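Local coordinates for protein glutathione uptake transporter (Shewanella oneidensis, PDB 4UVM) that probably carries small peptides across the membrane, as a proton-coupled oligopeptide transporter of the major facilitator superfamily, at residues T392-M397 against S479-Q484. Residues are numbered along the deposited sequence; the frame is centred on the assembly and turned at random.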
# COMPACT_ATOMS: atom_id res chain seq x y z
N THR A 392 -0.35 24.89 1.84
CA THR A 392 -0.74 26.29 1.95
C THR A 392 -1.80 26.45 3.03
O THR A 392 -1.77 27.42 3.79
CB THR A 392 -1.28 26.85 0.62
OG1 THR A 392 -2.47 26.15 0.24
CG2 THR A 392 -0.24 26.73 -0.48
N ILE A 393 -2.73 25.50 3.10
CA ILE A 393 -3.78 25.51 4.11
C ILE A 393 -3.19 25.57 5.51
O ILE A 393 -3.65 26.33 6.36
CB ILE A 393 -4.70 24.28 3.97
CG1 ILE A 393 -5.64 24.44 2.78
CG2 ILE A 393 -5.50 24.06 5.24
CD1 ILE A 393 -6.65 23.33 2.62
N GLN A 394 -2.16 24.76 5.75
CA GLN A 394 -1.47 24.75 7.03
C GLN A 394 -0.82 26.10 7.30
O GLN A 394 -0.87 26.60 8.43
CB GLN A 394 -0.42 23.64 7.06
CG GLN A 394 0.15 23.37 8.44
CD GLN A 394 -0.90 22.89 9.41
OE1 GLN A 394 -1.89 22.27 9.02
NE2 GLN A 394 -0.70 23.17 10.69
N LEU A 395 -0.21 26.68 6.27
CA LEU A 395 0.35 28.02 6.37
C LEU A 395 -0.74 29.06 6.61
O LEU A 395 -0.63 29.90 7.50
CB LEU A 395 1.11 28.38 5.09
CG LEU A 395 2.45 27.70 4.84
CD1 LEU A 395 3.17 28.34 3.67
CD2 LEU A 395 3.30 27.75 6.10
N MET A 396 -1.79 28.97 5.81
CA MET A 396 -2.89 29.92 5.87
C MET A 396 -3.64 29.83 7.20
O MET A 396 -4.15 30.83 7.69
CB MET A 396 -3.85 29.68 4.70
CG MET A 396 -5.03 30.61 4.67
SD MET A 396 -6.00 30.40 3.17
CE MET A 396 -4.78 30.82 1.92
N MET A 397 -3.68 28.64 7.79
CA MET A 397 -4.40 28.48 9.05
C MET A 397 -3.46 28.50 10.26
O MET A 397 -3.89 28.28 11.38
CB MET A 397 -5.24 27.19 9.02
CG MET A 397 -4.53 25.93 9.49
SD MET A 397 -5.68 24.55 9.58
CE MET A 397 -4.84 23.51 10.77
N SER A 479 6.23 26.50 10.26
CA SER A 479 5.79 25.48 11.20
C SER A 479 6.21 24.10 10.70
O SER A 479 5.95 23.75 9.54
CB SER A 479 4.27 25.55 11.41
OG SER A 479 3.57 25.43 10.18
N VAL A 480 6.86 23.34 11.57
CA VAL A 480 7.37 22.01 11.25
C VAL A 480 6.31 21.15 10.56
O VAL A 480 6.60 20.42 9.61
CB VAL A 480 7.86 21.28 12.52
CG1 VAL A 480 8.37 19.88 12.18
CG2 VAL A 480 8.95 22.09 13.21
N THR A 481 5.08 21.26 11.04
CA THR A 481 3.93 20.58 10.45
C THR A 481 3.78 20.92 8.97
O THR A 481 3.60 20.03 8.14
CB THR A 481 2.64 20.94 11.21
OG1 THR A 481 2.69 20.36 12.52
CG2 THR A 481 1.41 20.43 10.48
N ALA A 482 3.86 22.21 8.64
CA ALA A 482 3.71 22.65 7.26
C ALA A 482 4.94 22.32 6.42
O ALA A 482 4.82 21.99 5.23
CB ALA A 482 3.42 24.14 7.20
N PHE A 483 6.11 22.40 7.03
CA PHE A 483 7.37 22.14 6.34
C PHE A 483 7.42 20.73 5.77
O PHE A 483 7.86 20.52 4.64
CB PHE A 483 8.56 22.38 7.27
CG PHE A 483 9.89 22.05 6.65
CD1 PHE A 483 10.55 22.97 5.86
CD2 PHE A 483 10.49 20.82 6.88
CE1 PHE A 483 11.77 22.67 5.29
CE2 PHE A 483 11.71 20.51 6.31
CZ PHE A 483 12.35 21.44 5.52
N GLN A 484 6.99 19.75 6.56
CA GLN A 484 6.97 18.36 6.14
C GLN A 484 6.08 18.16 4.92
O GLN A 484 6.41 17.39 4.02
CB GLN A 484 6.51 17.45 7.28
CG GLN A 484 7.54 17.23 8.38
CD GLN A 484 7.01 16.37 9.50
OE1 GLN A 484 5.87 16.53 9.94
NE2 GLN A 484 7.83 15.44 9.97
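Q394 and A482 mark the point where two antiparallel helix ends lie side by side, their CA atoms 5.6 Å apart. The last turn of helix 372-396 runs against the first turn of helix 480-506, with axes 8.9 Å apart at closest approach and an angle of 162° between their directions. A482 has only a methyl to place between the helices, which lets Q394 and L395 both come down on it. Q394 CG lies 3.6 Å from A482 CB, and L395 CD2 meets the same methyl at 3.8 Å, adding a purely apolar contact through one branch of an exposed leucine. Q394 sets off with CG opposite its backbone N (chi1 -168°) and then bends at chi2 (63°), which lays the chain over A482 and brings the amide to T481. The two side chains cross at about a right angle, with T481 CG2 3.5 Å from Q394 NE2; here threonine offers its methyl, not its hydroxyl, to the amide. OE1 of the same amide accepts a hydrogen bond from Q325 NE2 in helix 321-326. Were Q394 replaced by an alanine, Q325 would probably lose this acceptor, and a gap is likely to open beside A482 and T481. S479 sits at the N-cap position, just ahead of helix 480-506, a place where serine is common; its OG is hydrogen-bonded to D398 OD2, which ties the residue following 392-397 to the start of that helix. The contact thus joins two predicted transmembrane helices of this major facilitator superfamily transporter where one ends and the other begins, with Q394 also reaching M485, L395 packing on F486 further along helix 480-506, and helix 467-476 meeting V480 and F483.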